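Local structure of endo-alpha-mannosidase (Bacteroides thetaiotaomicron, 4ACY) at residues K60-H64 against D85-N89; E231-P235 against S265-W269. The protein hydrolyses internal alpha-mannosidic linkages, probably in N-glycan-type mannose chains, as a member of glycoside hydrolase family 99. All coordinates share one frame; numbering follows the deposited sequence.

Interaction 1 (K60-H64 against D85-N89); sequences KHWMH and DIACN
Trp62 and Ala87 bring the two loops closest, their CA atoms 5.1 Å apart. Both segments are largely irregular, 60-64 ending where His64 enters the short strand 64-66, and Ala87 centres an inverse gamma turn closed by Cys88 N and Ile86 O, so the chain bends just where it meets its partner. Both belong to the long connection between barrel strand 42-46 and helix 102-115 of the TIM-barrel fold. One backbone bond ties them: Ala87 N donates to Trp62 O over 3.0 Å, bent at the hydrogen (139°) and with the donor tilted from the carbonyl plane. With CG turned opposite its own carbonyl carbon (chi1 -54°), the Trp62 indole reaches Ile86 and Cys88. Its CE3 meets Ile86 CD1 at 4.0 Å, the two side chains running side by side, so branched isoleucine pads a buried ring. The indole N-H is satisfied by the Tyr97 carbonyl oxygen. His331 joins both loops, bonding to His61 ND1 and Ala87 O, while His61 NE2 bonds a glycerol, probably from the crystallisation liquor. A small residue suits position 87, since Ala87 CB sits a tight 3.2 Å from His64 CB. At the indole's edge, nearly in its plane, Cys88 SG makes a sulfur-aromatic contact, 4.0 Å from Trp62 CZ3.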
ATOM      1  N   LYS A  60      14.632   4.689  12.204  1.00 22.34           N
ATOM      2  CA  LYS A  60      13.228   4.341  12.340  1.00 21.89           C
ATOM      3  C   LYS A  60      12.899   3.334  11.261  1.00 20.03           C
ATOM      4  O   LYS A  60      13.157   3.555  10.082  1.00 19.58           O
ATOM      5  CB  LYS A  60      12.335   5.577  12.214  1.00 23.49           C
ATOM      6  CG  LYS A  60      12.570   6.632  13.265  1.00 25.65           C
ATOM      7  CD  LYS A  60      11.595   7.790  13.074  1.00 27.46           C
ATOM      8  CE  LYS A  60      11.824   8.895  14.106  1.00 29.24           C
ATOM      9  NZ  LYS A  60      11.276  10.211  13.626  1.00 31.94           N
ATOM     10  N   HIS A  61      12.330   2.212  11.680  1.00 19.32           N
ATOM     11  CA  HIS A  61      11.947   1.111  10.781  1.00 18.43           C
ATOM     12  C   HIS A  61      13.070   0.267  10.162  1.00 18.26           C
ATOM     13  O   HIS A  61      12.924  -0.959  10.036  1.00 17.76           O
ATOM     14  CB  HIS A  61      10.904   1.553   9.748  1.00 18.23           C
ATOM     15  CG  HIS A  61       9.501   1.431  10.252  1.00 18.36           C
ATOM     16  ND1 HIS A  61       8.712   0.333   9.988  1.00 18.03           N
ATOM     17  CD2 HIS A  61       8.766   2.243  11.053  1.00 18.48           C
ATOM     18  CE1 HIS A  61       7.541   0.481  10.590  1.00 18.45           C
ATOM     19  NE2 HIS A  61       7.548   1.630  11.242  1.00 18.70           N
ATOM     20  N   TRP A  62      14.180   0.893   9.772  1.00 17.28           N
ATOM     21  CA  TRP A  62      15.348   0.111   9.366  1.00 18.12           C
ATOM     22  C   TRP A  62      15.837  -0.694  10.558  1.00 18.77           C
ATOM     23  O   TRP A  62      16.403  -1.774  10.394  1.00 19.23           O
ATOM     24  CB  TRP A  62      16.466   1.006   8.810  1.00 16.35           C
ATOM     25  CG  TRP A  62      16.002   1.892   7.701  1.00 16.08           C
ATOM     26  CD1 TRP A  62      15.981   3.262   7.700  1.00 15.89           C
ATOM     27  CD2 TRP A  62      15.493   1.484   6.418  1.00 15.26           C
ATOM     28  NE1 TRP A  62      15.491   3.724   6.506  1.00 15.53           N
ATOM     29  CE2 TRP A  62      15.171   2.660   5.708  1.00 15.05           C
ATOM     30  CE3 TRP A  62      15.242   0.240   5.818  1.00 15.50           C
ATOM     31  CZ2 TRP A  62      14.650   2.638   4.414  1.00 15.24           C
ATOM     32  CZ3 TRP A  62      14.724   0.210   4.528  1.00 15.26           C
ATOM     33  CH2 TRP A  62      14.415   1.408   3.842  1.00 15.10           C
HETATM   34  N   MSE A  63      15.634  -0.109  11.739  1.00 20.52           N
HETATM   35  CA  MSE A  63      15.698  -0.818  13.000  0.50 21.55           C
HETATM   36  C   MSE A  63      14.277  -1.336  13.253  1.00 21.00           C
HETATM   37  O   MSE A  63      13.321  -0.583  13.134  1.00 19.94           O
HETATM   38  CB  MSE A  63      16.138   0.146  14.100  0.50 24.19           C
HETATM   39  CG  MSE A  63      15.939  -0.359  15.508  0.50 26.79           C
HETATM   40 SE   MSE A  63      16.654   0.880  16.818  0.50 32.91          SE
HETATM   41  CE  MSE A  63      15.724   2.494  16.316  0.50 29.27           C
ATOM     42  N   HIS A  64      14.136  -2.621  13.575  1.00 20.44           N
ATOM     43  CA  HIS A  64      12.796  -3.211  13.692  1.00 20.36           C
ATOM     44  C   HIS A  64      12.854  -4.445  14.581  1.00 19.71           C
ATOM     45  O   HIS A  64      13.853  -5.171  14.555  1.00 19.42           O
ATOM     46  CB  HIS A  64      12.315  -3.592  12.290  1.00 19.98           C
ATOM     47  CG  HIS A  64      10.847  -3.879  12.179  1.00 19.99           C
ATOM     48  ND1 HIS A  64      10.290  -5.087  12.548  1.00 20.02           N
ATOM     49  CD2 HIS A  64       9.834  -3.138  11.671  1.00 20.23           C
ATOM     50  CE1 HIS A  64       8.991  -5.065  12.302  1.00 20.23           C
ATOM     51  NE2 HIS A  64       8.689  -3.895  11.763  1.00 20.46           N
ATOM     52  N   ASP A  85      22.999  -3.518   8.708  1.00 21.07           N
ATOM     53  CA  ASP A  85      22.211  -4.683   9.152  1.00 20.12           C
ATOM     54  C   ASP A  85      20.791  -4.180   9.364  1.00 19.10           C
ATOM     55  O   ASP A  85      20.463  -3.658  10.433  1.00 18.52           O
ATOM     56  CB  ASP A  85      22.807  -5.232  10.458  1.00 20.85           C
ATOM     57  CG  ASP A  85      22.100  -6.501  10.976  1.00 21.42           C
ATOM     58  OD1 ASP A  85      21.310  -7.134  10.244  1.00 21.54           O
ATOM     59  OD2 ASP A  85      22.387  -6.881  12.134  1.00 22.03           O
ATOM     60  N   ILE A  86      19.973  -4.298   8.324  1.00 18.03           N
ATOM     61  CA  ILE A  86      18.685  -3.605   8.291  1.00 17.94           C
ATOM     62  C   ILE A  86      17.488  -4.562   8.141  1.00 17.41           C
ATOM     63  O   ILE A  86      17.627  -5.684   7.648  1.00 16.91           O
ATOM     64  CB  ILE A  86      18.645  -2.481   7.212  1.00 18.26           C
ATOM     65  CG1 ILE A  86      18.727  -3.056   5.793  1.00 18.43           C
ATOM     66  CG2 ILE A  86      19.766  -1.426   7.468  1.00 18.44           C
ATOM     67  CD1 ILE A  86      18.372  -2.017   4.712  1.00 18.08           C
ATOM     68  N   ALA A  87      16.315  -4.087   8.559  1.00 17.29           N
ATOM     69  CA  ALA A  87      15.139  -4.946   8.743  1.00 17.48           C
ATOM     70  C   ALA A  87      14.355  -5.265   7.461  1.00 17.38           C
ATOM     71  O   ALA A  87      13.142  -4.994   7.358  1.00 16.92           O
ATOM     72  CB  ALA A  87      14.223  -4.336   9.788  1.00 17.61           C
ATOM     73  N   CYS A  88      15.056  -5.847   6.497  1.00 17.21           N
ATOM     74  CA  CYS A  88      14.482  -6.241   5.221  1.00 17.04           C
ATOM     75  C   CYS A  88      15.400  -7.229   4.522  1.00 16.78           C
ATOM     76  O   CYS A  88      16.606  -7.271   4.812  1.00 16.56           O
ATOM     77  CB  CYS A  88      14.196  -5.021   4.328  1.00 17.95           C
ATOM     78  SG  CYS A  88      15.418  -3.711   4.443  1.00 19.24           S
ATOM     79  N   ASN A  89      14.834  -8.039   3.630  1.00 15.91           N
ATOM     80  CA  ASN A  89      15.610  -9.055   2.929  1.00 16.41           C
ATOM     81  C   ASN A  89      16.306  -8.536   1.669  1.00 16.31           C
ATOM     82  O   ASN A  89      17.195  -9.197   1.138  1.00 16.81           O
ATOM     83  CB  ASN A  89      14.736 -10.244   2.559  1.00 16.19           C
ATOM     84  CG  ASN A  89      14.388 -11.110   3.765  1.00 16.54           C
ATOM     85  OD1 ASN A  89      14.908 -12.240   3.921  1.00 17.24           O
ATOM     86  ND2 ASN A  89      13.540 -10.587   4.633  1.00 15.34           N
TER

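Interaction 2 (E231-P235 against S265-W269); sequences ESELP and SMQQW
Leu234 sets its CB over one face of the Trp269 indole, 3.6 Å from the centroid of the six-membered ring and only 7° off the ring normal, a CH-pi contact. The side chains run alongside one another in opposing senses, and Leu234 CD1 lies 3.8 Å from Trp269 CG; a compact branched leucine suits a flat ring. Trp269 can offer this face because its CG is anti to the backbone N (chi1 -172°), carrying the ring out from the helix. The six-membered ring also meets the loop backbone, with Trp269 CH2 just 3.1 Å from Leu234 O. In the TIM barrel this joins successive beta-alpha units, since 231-235 follows strand 223-227 and helix 263-272 comes after strand 244-246, whose Phe245 touches both Leu234 and Met266. Trp269 also stacks on His273. Cutting Trp269 back to an alanine is likely to leave Leu234 CB and CD1 without the ring face they cover, and His273 without its stacking partner. Met266, deposited as selenomethionine, is a buried apolar chain that also touches Phe277; its CG is 4.1 Å from Leu234 CD1. With CG anti to the backbone N (chi1 180°) and the chain extended beyond it, Glu231 brings its CD to 3.9 Å from Met266 CG; its carboxylate is modelled too close to Ser265 for that pairing to be trusted. Asn256 OD1 accepts a hydrogen bond from Glu231 N.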
ATOM      1  N   GLU A 231     -13.859 -13.988  -0.877  1.00 24.67           N
ATOM      2  CA  GLU A 231     -15.015 -13.780  -1.735  1.00 26.42           C
ATOM      3  C   GLU A 231     -16.353 -13.965  -1.001  1.00 27.17           C
ATOM      4  O   GLU A 231     -17.316 -13.233  -1.265  1.00 25.59           O
ATOM      5  CB  GLU A 231     -14.891 -14.723  -2.940  1.00 28.03           C
ATOM      6  CG  GLU A 231     -16.011 -14.653  -3.939  1.00 28.46           C
ATOM      7  CD  GLU A 231     -15.562 -15.018  -5.328  1.00 28.79           C
ATOM      8  OE1 GLU A 231     -14.605 -15.819  -5.484  1.00 29.10           O
ATOM      9  OE2 GLU A 231     -16.180 -14.497  -6.271  1.00 29.94           O
ATOM     10  N   SER A 232     -16.398 -14.914  -0.060  1.00 27.63           N
ATOM     11  CA  SER A 232     -17.635 -15.235   0.668  1.00 28.38           C
ATOM     12  C   SER A 232     -18.018 -14.191   1.711  1.00 27.54           C
ATOM     13  O   SER A 232     -19.149 -14.193   2.213  1.00 27.58           O
ATOM     14  CB  SER A 232     -17.560 -16.631   1.306  1.00 28.90           C
ATOM     15  OG  SER A 232     -16.640 -16.639   2.382  1.00 30.45           O
ATOM     16  N   GLU A 233     -17.091 -13.287   2.033  1.00 26.62           N
ATOM     17  CA  GLU A 233     -17.375 -12.211   2.978  1.00 25.76           C
ATOM     18  C   GLU A 233     -17.631 -10.860   2.288  1.00 24.22           C
ATOM     19  O   GLU A 233     -17.789  -9.832   2.949  1.00 23.63           O
ATOM     20  CB  GLU A 233     -16.265 -12.093   4.028  1.00 26.75           C
ATOM     21  CG  GLU A 233     -16.237 -13.258   5.003  1.00 28.16           C
ATOM     22  CD  GLU A 233     -15.108 -13.179   6.024  1.00 29.67           C
ATOM     23  OE1 GLU A 233     -14.262 -12.251   5.973  1.00 30.61           O
ATOM     24  OE2 GLU A 233     -15.064 -14.069   6.890  1.00 30.96           O
ATOM     25  N   LEU A 234     -17.687 -10.876   0.963  1.00 23.03           N
ATOM     26  CA  LEU A 234     -17.992  -9.660   0.198  1.00 22.96           C
ATOM     27  C   LEU A 234     -19.304  -8.957   0.612  1.00 23.21           C
ATOM     28  O   LEU A 234     -19.368  -7.723   0.602  1.00 22.95           O
ATOM     29  CB  LEU A 234     -17.932  -9.917  -1.311  1.00 22.93           C
ATOM     30  CG  LEU A 234     -16.537 -10.120  -1.922  1.00 22.52           C
ATOM     31  CD1 LEU A 234     -16.637 -10.384  -3.411  1.00 22.57           C
ATOM     32  CD2 LEU A 234     -15.647  -8.907  -1.671  1.00 23.05           C
ATOM     33  N   PRO A 235     -20.346  -9.722   1.015  1.00 23.35           N
ATOM     34  CA  PRO A 235     -21.544  -9.044   1.536  1.00 23.34           C
ATOM     35  C   PRO A 235     -21.282  -8.099   2.711  1.00 23.75           C
ATOM     36  O   PRO A 235     -22.052  -7.148   2.911  1.00 24.11           O
ATOM     37  CB  PRO A 235     -22.438 -10.213   1.987  1.00 23.41           C
ATOM     38  CG  PRO A 235     -22.081 -11.306   1.065  1.00 23.33           C
ATOM     39  CD  PRO A 235     -20.590 -11.168   0.818  1.00 23.77           C
ATOM     40  N   SER A 265     -14.238 -13.442 -10.705  1.00 22.32           N
ATOM     41  CA  SER A 265     -15.479 -13.613  -9.939  1.00 22.36           C
ATOM     42  C   SER A 265     -15.742 -12.442  -8.971  1.00 22.12           C
ATOM     43  O   SER A 265     -16.874 -11.995  -8.807  1.00 22.98           O
ATOM     44  CB  SER A 265     -15.457 -14.970  -9.225  1.00 22.48           C
ATOM     45  OG  SER A 265     -16.551 -15.118  -8.337  1.00 23.58           O
HETATM   46  N   MSE A 266     -14.693 -11.931  -8.337  1.00 21.47           N
HETATM   47  CA  MSE A 266     -14.856 -10.813  -7.416  1.00 21.66           C
HETATM   48  C   MSE A 266     -15.255  -9.539  -8.156  1.00 21.11           C
HETATM   49  O   MSE A 266     -16.102  -8.769  -7.677  1.00 21.61           O
HETATM   50  CB  MSE A 266     -13.595 -10.626  -6.570  1.00 22.05           C
HETATM   51  CG  MSE A 266     -13.442 -11.733  -5.540  1.00 22.25           C
HETATM   52 SE   MSE A 266     -11.635 -11.906  -4.835  1.00 24.07          SE
HETATM   53  CE  MSE A 266     -11.576 -10.238  -3.855  1.00 23.00           C
ATOM     54  N   GLN A 267     -14.664  -9.336  -9.331  1.00 21.60           N
ATOM     55  CA  GLN A 267     -15.037  -8.212 -10.198  1.00 22.08           C
ATOM     56  C   GLN A 267     -16.499  -8.322 -10.612  1.00 22.80           C
ATOM     57  O   GLN A 267     -17.218  -7.323 -10.648  1.00 22.21           O
ATOM     58  CB  GLN A 267     -14.147  -8.163 -11.447  1.00 21.59           C
ATOM     59  CG  GLN A 267     -14.612  -7.178 -12.558  1.00 21.69           C
ATOM     60  CD  GLN A 267     -14.641  -5.707 -12.119  1.00 22.31           C
ATOM     61  OE1 GLN A 267     -14.172  -5.344 -11.040  1.00 21.92           O
ATOM     62  NE2 GLN A 267     -15.215  -4.856 -12.968  1.00 22.44           N
ATOM     63  N   GLN A 268     -16.923  -9.540 -10.936  1.00 24.43           N
ATOM     64  CA  GLN A 268     -18.321  -9.796 -11.292  1.00 25.70           C
ATOM     65  C   GLN A 268     -19.255  -9.417 -10.142  1.00 24.96           C
ATOM     66  O   GLN A 268     -20.286  -8.793 -10.373  1.00 24.84           O
ATOM     67  CB  GLN A 268     -18.537 -11.263 -11.696  1.00 27.68           C
ATOM     68  CG  GLN A 268     -18.040 -11.654 -13.089  1.00 30.80           C
ATOM     69  CD  GLN A 268     -18.115 -13.173 -13.341  1.00 33.72           C
ATOM     70  OE1 GLN A 268     -19.038 -13.859 -12.865  1.00 36.66           O
ATOM     71  NE2 GLN A 268     -17.147 -13.700 -14.092  1.00 35.18           N
ATOM     72  N   TRP A 269     -18.882  -9.783  -8.913  1.00 24.35           N
ATOM     73  CA  TRP A 269     -19.644  -9.419  -7.716  1.00 24.25           C
ATOM     74  C   TRP A 269     -19.690  -7.900  -7.544  1.00 24.11           C
ATOM     75  O   TRP A 269     -20.746  -7.328  -7.248  1.00 23.71           O
ATOM     76  CB  TRP A 269     -19.041 -10.064  -6.455  1.00 24.44           C
ATOM     77  CG  TRP A 269     -19.909  -9.878  -5.233  1.00 24.10           C
ATOM     78  CD1 TRP A 269     -20.875 -10.736  -4.775  1.00 24.87           C
ATOM     79  CD2 TRP A 269     -19.911  -8.761  -4.330  1.00 24.28           C
ATOM     80  NE1 TRP A 269     -21.467 -10.229  -3.650  1.00 24.67           N
ATOM     81  CE2 TRP A 269     -20.904  -9.016  -3.353  1.00 24.21           C
ATOM     82  CE3 TRP A 269     -19.181  -7.567  -4.256  1.00 23.94           C
ATOM     83  CZ2 TRP A 269     -21.176  -8.130  -2.305  1.00 24.43           C
ATOM     84  CZ3 TRP A 269     -19.454  -6.685  -3.216  1.00 23.85           C
ATOM     85  CH2 TRP A 269     -20.441  -6.970  -2.255  1.00 24.22           C
TER

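Overall arrangement
Both segments of interaction 1 precede those of interaction 2 in sequence, and the two contacts lie on opposite sides of the chain's centre, 37 Å apart between centres and about 25 Å between nearest atoms. What they share is the closed eight-stranded parallel barrel. Interaction 1 belongs to the connection leaving the first strand, 42-46, whereas interaction 2 follows the fifth and sixth, 223-227 and 244-246, roughly across the ring. The former folds a single long connection, which includes the small 64-66/77-79 antiparallel sheet, back on itself; the latter packs a loop against helix 263-272. In TIM-barrel enzymes, loops after the strands commonly shape the active site; the glycerol beside His61 may mark a pocket there.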